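Local coordinates for putative alpha-L-fucosidase (Bacteroides thetaiotaomicron, PDB 4H41), which is a putative alpha-L-fucosidase with a TIM-barrel fold that probably cleaves fucose from host glycans, at residues 159-164 with 192-197; 196-201 with 244-249; 269-274 with 307-312; 285-290 with 314-319. One frame throughout, in Å; residues are numbered along the deposited sequence.

Contact 1: residues 159-164 with 192-197; sequences GWYISG and PTFISP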
# COMPACT_ATOMS: atom_id res chain seq x y z
N GLY B 159 27.86 10.79 16.59
CA GLY B 159 28.39 9.95 15.54
C GLY B 159 27.96 10.34 14.16
O GLY B 159 27.15 11.26 13.98
N TRP B 160 28.52 9.64 13.18
CA TRP B 160 28.31 9.87 11.77
C TRP B 160 27.89 8.61 11.07
O TRP B 160 28.46 7.55 11.32
CB TRP B 160 29.61 10.37 11.13
CG TRP B 160 30.21 11.56 11.80
CD1 TRP B 160 31.09 11.57 12.82
CD2 TRP B 160 29.98 12.94 11.46
NE1 TRP B 160 31.52 12.86 13.08
CE2 TRP B 160 30.82 13.73 12.28
CE3 TRP B 160 29.15 13.59 10.53
CZ2 TRP B 160 30.86 15.13 12.20
CZ3 TRP B 160 29.23 14.99 10.42
CH2 TRP B 160 30.08 15.73 11.26
N TYR B 161 26.93 8.71 10.17
CA TYR B 161 26.49 7.60 9.36
C TYR B 161 26.91 7.90 7.93
O TYR B 161 26.49 8.91 7.36
CB TYR B 161 24.98 7.35 9.50
CG TYR B 161 24.46 6.41 8.44
CD1 TYR B 161 24.96 5.11 8.33
CD2 TYR B 161 23.55 6.84 7.49
CE1 TYR B 161 24.53 4.25 7.32
CE2 TYR B 161 23.07 5.97 6.50
CZ TYR B 161 23.60 4.69 6.40
OH TYR B 161 23.24 3.84 5.40
N ILE B 162 27.77 7.07 7.36
CA ILE B 162 28.27 7.25 5.98
C ILE B 162 27.23 6.57 5.10
O ILE B 162 27.15 5.34 5.03
CB ILE B 162 29.71 6.69 5.86
CG1 ILE B 162 30.65 7.44 6.82
CG2 ILE B 162 30.20 6.80 4.41
CD1 ILE B 162 31.90 6.72 7.12
N SER B 163 26.34 7.40 4.53
CA SER B 163 25.10 6.97 3.89
C SER B 163 25.22 6.43 2.46
O SER B 163 24.20 5.97 1.92
CB SER B 163 24.09 8.12 3.91
OG SER B 163 24.65 9.26 3.30
N GLY B 164 26.41 6.42 1.88
CA GLY B 164 26.63 5.83 0.56
C GLY B 164 26.48 4.32 0.60
O GLY B 164 27.37 3.63 1.11
N PRO B 192 32.40 8.13 16.57
CA PRO B 192 32.22 6.91 15.77
C PRO B 192 31.58 7.14 14.43
O PRO B 192 30.78 8.06 14.25
CB PRO B 192 31.31 6.03 16.65
CG PRO B 192 30.82 6.88 17.73
CD PRO B 192 31.69 8.07 17.86
N THR B 193 31.91 6.27 13.48
CA THR B 193 31.35 6.26 12.13
C THR B 193 30.88 4.84 11.78
O THR B 193 31.40 3.85 12.30
CB THR B 193 32.43 6.69 11.13
OG1 THR B 193 33.50 5.76 11.30
CG2 THR B 193 32.95 8.12 11.36
N PHE B 194 29.91 4.74 10.92
CA PHE B 194 29.48 3.41 10.44
C PHE B 194 28.86 3.52 9.07
O PHE B 194 28.48 4.62 8.62
CB PHE B 194 28.54 2.69 11.43
CG PHE B 194 27.08 3.07 11.40
CD1 PHE B 194 26.63 4.24 12.00
CD2 PHE B 194 26.13 2.20 10.87
CE1 PHE B 194 25.27 4.56 12.02
CE2 PHE B 194 24.79 2.54 10.83
CZ PHE B 194 24.35 3.69 11.46
N ILE B 195 28.80 2.36 8.39
CA ILE B 195 28.16 2.18 7.10
C ILE B 195 27.04 1.12 7.26
O ILE B 195 27.11 0.29 8.16
CB ILE B 195 29.16 1.80 5.98
CG1 ILE B 195 29.95 0.51 6.29
CG2 ILE B 195 30.08 2.96 5.64
CD1 ILE B 195 30.65 -0.07 5.10
N SER B 196 26.07 1.13 6.38
CA SER B 196 24.99 0.14 6.36
C SER B 196 24.77 -0.35 4.92
O SER B 196 23.81 0.02 4.23
CB SER B 196 23.70 0.67 6.98
OG SER B 196 22.77 -0.41 7.09
N PRO B 197 25.71 -1.16 4.43
CA PRO B 197 25.57 -1.74 3.08
C PRO B 197 24.50 -2.84 3.06
O PRO B 197 23.90 -3.10 4.09
CB PRO B 197 26.96 -2.32 2.82
CG PRO B 197 27.47 -2.69 4.19
CD PRO B 197 26.91 -1.68 5.11
O HOH W 1 25.78 3.11 4.35

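Contact 2: residues 196-201 with 244-249; sequences SPWIDG and DGHIDY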
# COMPACT_ATOMS: atom_id res chain seq x y z
N SER B 196 26.07 1.13 6.38
CA SER B 196 24.99 0.14 6.36
C SER B 196 24.77 -0.35 4.92
O SER B 196 23.81 0.02 4.23
CB SER B 196 23.70 0.67 6.98
OG SER B 196 22.77 -0.41 7.09
N PRO B 197 25.71 -1.16 4.43
CA PRO B 197 25.57 -1.74 3.08
C PRO B 197 24.50 -2.84 3.06
O PRO B 197 23.90 -3.10 4.09
CB PRO B 197 26.96 -2.32 2.82
CG PRO B 197 27.47 -2.69 4.19
CD PRO B 197 26.91 -1.68 5.11
N TRP B 198 24.29 -3.48 1.93
CA TRP B 198 23.33 -4.60 1.83
C TRP B 198 24.05 -5.79 1.20
O TRP B 198 25.17 -5.66 0.73
CB TRP B 198 22.04 -4.19 1.09
CG TRP B 198 22.12 -4.12 -0.40
CD1 TRP B 198 21.76 -5.10 -1.28
CD2 TRP B 198 22.39 -2.96 -1.19
NE1 TRP B 198 21.91 -4.66 -2.58
CE2 TRP B 198 22.25 -3.33 -2.55
CE3 TRP B 198 22.83 -1.66 -0.89
CZ2 TRP B 198 22.57 -2.46 -3.60
CZ3 TRP B 198 23.08 -0.78 -1.93
CH2 TRP B 198 23.00 -1.19 -3.26
N ILE B 199 23.46 -6.97 1.31
CA ILE B 199 24.01 -8.21 0.76
C ILE B 199 23.36 -8.40 -0.59
O ILE B 199 22.15 -8.32 -0.69
CB ILE B 199 23.79 -9.44 1.68
CG1 ILE B 199 24.38 -9.17 3.09
CG2 ILE B 199 24.39 -10.70 1.04
CD1 ILE B 199 23.91 -10.12 4.16
N ASP B 200 24.14 -8.73 -1.61
CA ASP B 200 23.61 -8.88 -2.98
C ASP B 200 22.94 -10.27 -3.16
O ASP B 200 23.34 -11.08 -4.01
CB ASP B 200 24.77 -8.70 -3.95
CG ASP B 200 24.38 -8.70 -5.41
OD1 ASP B 200 23.26 -8.22 -5.72
OD2 ASP B 200 25.18 -9.19 -6.23
N GLY B 201 21.92 -10.50 -2.35
CA GLY B 201 21.23 -11.78 -2.29
C GLY B 201 20.07 -11.94 -3.22
O GLY B 201 19.82 -11.10 -4.09
N ASP B 244 19.91 -6.75 6.63
CA ASP B 244 19.80 -8.22 6.68
C ASP B 244 18.72 -8.83 5.78
O ASP B 244 18.52 -10.04 5.81
CB ASP B 244 19.53 -8.63 8.13
CG ASP B 244 18.19 -8.21 8.70
OD1 ASP B 244 17.36 -7.57 7.93
OD2 ASP B 244 17.93 -8.55 9.87
N GLY B 245 18.00 -8.02 5.02
CA GLY B 245 16.82 -8.50 4.33
C GLY B 245 16.92 -9.07 2.96
O GLY B 245 15.91 -9.60 2.49
N HIS B 246 18.06 -8.95 2.27
CA HIS B 246 18.12 -9.39 0.87
C HIS B 246 18.50 -10.85 0.69
O HIS B 246 18.53 -11.32 -0.44
CB HIS B 246 19.08 -8.50 0.07
CG HIS B 246 18.71 -7.05 0.10
ND1 HIS B 246 19.09 -6.24 1.15
CD2 HIS B 246 17.98 -6.31 -0.76
CE1 HIS B 246 18.64 -5.02 0.86
NE2 HIS B 246 17.99 -5.01 -0.29
N ILE B 247 18.77 -11.57 1.78
CA ILE B 247 19.09 -12.99 1.74
C ILE B 247 17.90 -13.75 2.33
O ILE B 247 17.11 -13.19 3.09
CB ILE B 247 20.42 -13.32 2.48
CG1 ILE B 247 20.42 -12.86 3.93
CG2 ILE B 247 21.61 -12.75 1.70
CD1 ILE B 247 21.65 -13.35 4.72
N ASP B 248 17.85 -15.04 2.06
CA ASP B 248 16.78 -15.88 2.62
C ASP B 248 17.07 -16.19 4.08
O ASP B 248 18.22 -16.11 4.55
CB ASP B 248 16.63 -17.15 1.79
CG ASP B 248 15.22 -17.73 1.74
OD1 ASP B 248 14.36 -17.31 2.56
OD2 ASP B 248 14.96 -18.55 0.83
N TYR B 249 16.03 -16.57 4.82
CA TYR B 249 16.14 -16.78 6.27
C TYR B 249 17.00 -18.00 6.63
O TYR B 249 17.54 -18.02 7.72
CB TYR B 249 14.76 -16.86 6.96
CG TYR B 249 13.90 -15.68 6.60
CD1 TYR B 249 14.09 -14.44 7.19
CD2 TYR B 249 12.97 -15.76 5.57
CE1 TYR B 249 13.38 -13.31 6.77
CE2 TYR B 249 12.23 -14.65 5.17
CZ TYR B 249 12.45 -13.43 5.77
OH TYR B 249 11.78 -12.30 5.33
O HOH W 2 20.80 -7.68 2.68

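Contact 3: residues 269-274 with 307-312; sequences QCWTNA and KAITFE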
# COMPACT_ATOMS: atom_id res chain seq x y z
N GLN B 269 33.41 -3.14 14.71
CA GLN B 269 32.21 -3.64 15.39
C GLN B 269 31.31 -4.24 14.35
O GLN B 269 31.28 -3.77 13.19
CB GLN B 269 31.48 -2.53 16.17
CG GLN B 269 32.25 -2.09 17.42
CD GLN B 269 31.47 -1.20 18.38
OE1 GLN B 269 30.25 -1.02 18.27
NE2 GLN B 269 32.13 -0.73 19.46
N CYS B 270 30.60 -5.29 14.71
CA CYS B 270 29.73 -6.00 13.78
C CYS B 270 28.30 -5.78 14.20
O CYS B 270 27.84 -6.30 15.23
CB CYS B 270 30.10 -7.48 13.76
SG CYS B 270 29.27 -8.39 12.45
N TRP B 271 27.61 -4.94 13.46
CA TRP B 271 26.21 -4.64 13.73
C TRP B 271 25.33 -5.31 12.73
O TRP B 271 25.76 -5.67 11.65
CB TRP B 271 25.98 -3.12 13.65
CG TRP B 271 26.63 -2.28 14.72
CD1 TRP B 271 27.57 -2.66 15.64
CD2 TRP B 271 26.50 -0.86 14.84
NE1 TRP B 271 27.96 -1.58 16.38
CE2 TRP B 271 27.32 -0.46 15.92
CE3 TRP B 271 25.69 0.11 14.21
CZ2 TRP B 271 27.40 0.88 16.34
CZ3 TRP B 271 25.76 1.43 14.64
CH2 TRP B 271 26.63 1.81 15.66
N THR B 272 24.05 -5.42 13.06
CA THR B 272 23.05 -5.85 12.09
C THR B 272 22.02 -4.73 11.91
O THR B 272 21.62 -4.10 12.90
CB THR B 272 22.37 -7.18 12.42
OG1 THR B 272 21.55 -7.53 11.30
CG2 THR B 272 21.52 -7.14 13.68
N ASN B 273 21.64 -4.46 10.67
CA ASN B 273 20.55 -3.54 10.37
C ASN B 273 19.39 -4.47 10.10
O ASN B 273 19.25 -5.03 9.00
CB ASN B 273 20.86 -2.59 9.22
CG ASN B 273 19.67 -1.76 8.83
OD1 ASN B 273 18.58 -1.91 9.36
ND2 ASN B 273 19.85 -0.88 7.87
N ALA B 274 18.63 -4.74 11.16
CA ALA B 274 17.51 -5.67 11.14
C ALA B 274 16.30 -4.97 10.58
O ALA B 274 15.65 -4.21 11.28
CB ALA B 274 17.23 -6.20 12.53
N LYS B 307 25.63 -5.16 18.11
CA LYS B 307 24.46 -4.31 18.20
C LYS B 307 23.49 -4.56 17.08
O LYS B 307 23.89 -4.92 15.97
CB LYS B 307 24.88 -2.81 18.14
CG LYS B 307 23.81 -1.79 18.56
CD LYS B 307 24.33 -0.34 18.38
CE LYS B 307 23.45 0.75 18.96
NZ LYS B 307 23.27 0.63 20.42
N ALA B 308 22.19 -4.38 17.37
CA ALA B 308 21.16 -4.44 16.33
C ALA B 308 20.52 -3.07 16.23
O ALA B 308 20.12 -2.47 17.23
CB ALA B 308 20.12 -5.50 16.60
N ILE B 309 20.43 -2.56 15.02
CA ILE B 309 19.71 -1.34 14.71
C ILE B 309 18.62 -1.74 13.73
O ILE B 309 18.65 -2.86 13.21
CB ILE B 309 20.63 -0.21 14.19
CG1 ILE B 309 21.17 -0.52 12.77
CG2 ILE B 309 21.77 0.04 15.20
CD1 ILE B 309 22.00 0.62 12.16
N THR B 310 17.66 -0.86 13.44
CA THR B 310 16.64 -1.19 12.46
C THR B 310 16.31 -0.02 11.56
O THR B 310 16.28 1.13 12.00
CB THR B 310 15.33 -1.66 13.19
OG1 THR B 310 14.35 -2.12 12.24
CG2 THR B 310 14.67 -0.55 14.03
N PHE B 311 16.04 -0.35 10.31
CA PHE B 311 15.30 0.49 9.37
C PHE B 311 13.89 -0.13 9.40
O PHE B 311 13.72 -1.23 8.88
CB PHE B 311 15.90 0.52 7.98
CG PHE B 311 15.22 1.55 7.11
CD1 PHE B 311 14.01 1.27 6.50
CD2 PHE B 311 15.70 2.85 7.05
CE1 PHE B 311 13.31 2.25 5.81
CE2 PHE B 311 15.01 3.83 6.34
CZ PHE B 311 13.82 3.52 5.72
N GLU B 312 12.89 0.49 10.02
CA GLU B 312 12.89 1.80 10.68
C GLU B 312 11.79 1.80 11.71
O GLU B 312 10.67 1.42 11.38
CB GLU B 312 12.66 2.91 9.64
CG GLU B 312 12.88 4.31 10.20
CD GLU B 312 11.73 5.31 10.11
OE1 GLU B 312 10.58 4.87 9.92
OE2 GLU B 312 11.98 6.53 10.27

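Contact 4: residues 285-290 with 314-319; sequences FLPIKF and SHFMSP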
# COMPACT_ATOMS: atom_id res chain seq x y z
N PHE B 285 6.66 -0.79 1.08
CA PHE B 285 6.80 -1.88 2.04
C PHE B 285 5.93 -1.63 3.24
O PHE B 285 5.70 -0.48 3.59
CB PHE B 285 8.26 -1.99 2.54
CG PHE B 285 9.31 -2.05 1.46
CD1 PHE B 285 9.69 -3.27 0.90
CD2 PHE B 285 9.95 -0.90 1.03
CE1 PHE B 285 10.66 -3.32 -0.11
CE2 PHE B 285 10.92 -0.95 0.03
CZ PHE B 285 11.29 -2.17 -0.50
N LEU B 286 5.47 -2.71 3.88
CA LEU B 286 4.71 -2.65 5.12
C LEU B 286 5.45 -3.43 6.20
O LEU B 286 6.48 -4.06 5.91
CB LEU B 286 3.29 -3.20 4.88
CG LEU B 286 2.40 -2.26 4.10
CD1 LEU B 286 1.10 -2.96 3.74
CD2 LEU B 286 2.12 -0.99 4.86
N PRO B 287 5.00 -3.29 7.47
CA PRO B 287 5.72 -3.97 8.55
C PRO B 287 5.92 -5.48 8.34
O PRO B 287 5.06 -6.20 7.78
CB PRO B 287 4.86 -3.68 9.77
CG PRO B 287 4.19 -2.36 9.43
CD PRO B 287 3.89 -2.48 8.01
N ILE B 288 7.08 -5.96 8.82
CA ILE B 288 7.44 -7.37 8.72
C ILE B 288 6.62 -8.23 9.66
O ILE B 288 6.18 -7.81 10.73
CB ILE B 288 8.98 -7.53 8.98
CG1 ILE B 288 9.52 -8.82 8.38
CG2 ILE B 288 9.31 -7.43 10.46
CD1 ILE B 288 11.05 -8.89 8.38
N LYS B 289 6.48 -9.50 9.29
CA LYS B 289 5.97 -10.54 10.16
C LYS B 289 6.97 -10.71 11.34
O LYS B 289 8.17 -10.92 11.13
CB LYS B 289 5.81 -11.87 9.39
CG LYS B 289 5.45 -13.04 10.29
CD LYS B 289 5.27 -14.35 9.50
CE LYS B 289 4.06 -14.39 8.65
NZ LYS B 289 3.85 -15.78 8.13
N PHE B 290 6.48 -10.59 12.57
CA PHE B 290 7.31 -10.71 13.76
C PHE B 290 8.27 -11.92 13.71
O PHE B 290 9.46 -11.77 13.99
CB PHE B 290 6.46 -10.81 15.03
CG PHE B 290 7.33 -11.11 16.23
CD1 PHE B 290 8.34 -10.23 16.61
CD2 PHE B 290 7.26 -12.33 16.86
CE1 PHE B 290 9.19 -10.55 17.68
CE2 PHE B 290 8.15 -12.67 17.88
CZ PHE B 290 9.08 -11.76 18.31
N SER B 314 9.95 4.23 13.34
CA SER B 314 8.76 5.10 13.21
C SER B 314 7.67 4.57 12.27
O SER B 314 6.50 4.79 12.55
CB SER B 314 9.15 6.51 12.83
OG SER B 314 10.01 7.01 13.85
N HIS B 315 8.04 4.00 11.13
CA HIS B 315 7.05 3.45 10.21
C HIS B 315 6.70 2.02 10.52
O HIS B 315 5.54 1.61 10.29
CB HIS B 315 7.58 3.50 8.77
CG HIS B 315 7.56 4.86 8.14
ND1 HIS B 315 8.55 5.77 8.38
CD2 HIS B 315 6.67 5.40 7.28
CE1 HIS B 315 8.24 6.84 7.66
NE2 HIS B 315 7.14 6.64 6.95
N PHE B 316 7.70 1.22 10.89
CA PHE B 316 7.50 -0.22 10.92
C PHE B 316 7.37 -0.88 12.28
O PHE B 316 6.92 -2.02 12.31
CB PHE B 316 8.57 -0.90 10.08
CG PHE B 316 8.55 -0.35 8.66
CD1 PHE B 316 7.47 -0.60 7.82
CD2 PHE B 316 9.58 0.44 8.19
CE1 PHE B 316 7.43 -0.08 6.53
CE2 PHE B 316 9.54 0.94 6.87
CZ PHE B 316 8.45 0.71 6.07
N MSE B 317 7.68 -0.20 13.39
CA MSE B 317 7.50 -0.76 14.72
C MSE B 317 6.79 0.16 15.68
O MSE B 317 6.57 -0.23 16.81
CB MSE B 317 8.85 -1.15 15.34
CG MSE B 317 9.64 -2.06 14.50
SE MSE B 317 11.33 -2.57 15.42
CE MSE B 317 10.54 -3.44 16.99
N SER B 318 6.41 1.34 15.27
CA SER B 318 5.84 2.26 16.25
C SER B 318 4.36 2.11 16.47
O SER B 318 3.61 2.09 15.51
CB SER B 318 6.09 3.70 15.80
OG SER B 318 5.43 4.61 16.66
N PRO B 319 3.89 2.23 17.72
CA PRO B 319 2.43 2.33 17.95
C PRO B 319 1.77 3.55 17.29
O PRO B 319 0.56 3.55 17.08
CB PRO B 319 2.35 2.49 19.50
CG PRO B 319 3.57 1.85 20.01
CD PRO B 319 4.64 2.21 18.99

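Contact 1: residues 159-164 with 192-197
Tyr-161 and Phe-194 meet ring to ring on one side of two parallel strands. CD1 of Tyr-161 sits over one face of the Phe-194 ring, near its rim, 3.5 Å from CZ of Phe-194. The ring planes are tilted by 42°, so the pair is oblique. The torsion chi1 of Tyr-161 (167°) sets CG opposite the backbone N, and the ring runs forward along the neighbouring strand. There its edge passes the end of that strand: Ser-196 N lies at the ring edge, in its plane, 3.6 Å from CE1 of Tyr-161. The hydroxyl OH of Tyr-161 is 2.8 Å from a water. That water also donates to Ile-162 O and accepts from Ser-196 N, so it bridges the two segments. The same hydroxyl also hydrogen-bonds an unidentified molecule, probably from the crystallisation liquor.

These are neighbouring strands of the eight-stranded parallel barrel, joined by helix 173-187 in a beta-alpha-beta unit. Tyr-161 and Phe-194 face the interior of the barrel, where Phe-194 also meets Trp-271. The backbone ladder includes Ile-162 N to Phe-194 O, 2.8 Å and nearly straight at 167°.

Ile-162 points to the opposite side, with Trp-160 and Thr-193, toward the helix layer. Its CB touches CG2 of Ile-195 at 3.8 Å, and its CD1 reaches CB of Thr-193 at 4.0 Å. Thr-193 turns CG2 toward CB of Trp-160, also 4.0 Å away, while its OG1 bonds to Val-236 O. Side chains of Phe-177 and Met-180 on helix 173-187 pack against Ile-162.

Contact 2: residues 196-201 with 244-249
Two first torsions bring Trp-198 and His-246 together. In Trp-198, chi1 of 78° places CG between the backbone N and the carbonyl carbon. In His-246, chi1 of -58° swings CG to the side of its own backbone N. CD1 of Trp-198 then lies over the centre of the imidazole, and CB of Trp-198 is 3.5 Å from CE1 of His-246. The two rings are oblique, with planes 40° apart.

A water lies at the imidazole edge, in the ring plane, 2.7 Å from ND1 of His-246. It accepts from His-246 N at 3.0 Å and from Ile-199 N at 3.1 Å, so it ties both loops together. One residue on in each loop, CG2 of Ile-199 meets CG2 of Ile-247 at 3.5 Å. CB of His-246 rests 3.2 Å from Ile-199 O. Phe-255 of helix 252-266 packs on both isoleucines. CA of Gly-201 lies 3.3 Å from O of His-246.

The loops follow strands 193-195 and 239-243, at the strands' C-terminal ends. No direct hydrogen bond joins these two segments. Their cohesion therefore rests on apolar contact, the ring pair and the shared water, which probably steadies the imidazole through ND1.

Contact 3: residues 269-274 with 307-312
Thr-272 and Ala-308 pair in parallel register on strands whose axes approach to 4.8 Å and run at 32° to each other. Lys-307 O accepts from Thr-272 N, and Thr-272 O from Ile-309 N at 2.9 Å. Ile-309 O then accepts from Ala-274 N.

Lys-307 lies alongside the Trp-271 indole and points the same way. Its CB sits over the five-membered ring, 3.7 Å from the centroid, in a CH-pi contact. Its chi1 of -166° sends the chain outward along the ring, and CD stands over the same indole, 3.9 Å from CE2 of Trp-271. NZ goes on to Asp-69 and Thr-35. In the ring plane, NE1 of Trp-271 donates to a lone pair of Gln-269 OE1 at 3.0 Å. On the face turned to helix 290-302, CG2 of Thr-272 meets CB of Ala-308 at 3.6 Å.

At the C-terminal end, OG1 of Thr-310 donates to Ala-274 O at 2.6 Å. OD1 of Asn-273 takes a weak bond from Phe-311 N, while its ND2 bonds to Ser-196 OG and to an unidentified molecule, probably from the crystallisation liquor.

Such parallel pairing, with helix 290-302 as the connection, is the beta-alpha-beta unit of a TIM barrel, here its last two strands. The molecule at Asn-273 lies at the strands' C-terminal ends, where TIM-barrel enzymes carry their active sites.

Contact 4: residues 285-290 with 314-319
Phe-316 reaches from the short helix 313-316, which follows the last barrel strand, to the loop between strand 269-273 and helix 290-302. Its ring edge does most of the touching. From CB, chi1 of -57° sets CG beside the backbone N. CD1 of Phe-316 comes first, 3.7 Å from N of Pro-287. CE1 is next, 3.4 Å from O of Phe-285, which lies in the ring plane at the edge. At the tip, CZ is 3.9 Å from that same carbonyl oxygen and 4.4 Å from CB of Phe-285. One ring face is covered by CB of His-315.

Pro-287 crosses Phe-316 at about a right angle. Its CD lies 4.0 Å from CD1 of Phe-316, and its CB is 3.7 Å from the backbone O of Phe-316. Asn-50 of the second subunit bonds to Ile-288 O and Phe-290 N, so the loop also joins the subunit interface.

No hydrogen bond crosses between these two segments. The Phe-285 carbonyl faces the ring edge, where the hydrogens carry slight positive charge, so weak electrostatic attraction is likely. Phe-316 O has no hydrogen-bond partner in the model. The contact thus rests mainly on apolar packing and carries the cost of one buried carbonyl.

In the fold
Contacts 1 and 3 are two strand pairs of the same closed barrel, with centres about 12 Å apart. Strand 239-243 lies between the two pairs, and Phe-194 meets Ile-309 in the interior. Contact 2 continues from contact 1 along the chain, sharing Ser-196 and Pro-197, and joins the loops after strands 193-195 and 239-243. It touches contact 3 through Asp-244 and Asn-273. Contact 4 alternates with contact 3 in the sequence and packs on it through Phe-311 and Phe-316. Contacts 1 and 4 are farthest apart, about 23 Å between centres. Together the four contacts run from the barrel wall to the loops at the C-terminal ends of its strands, the end where TIM-barrel enzymes carry their active sites.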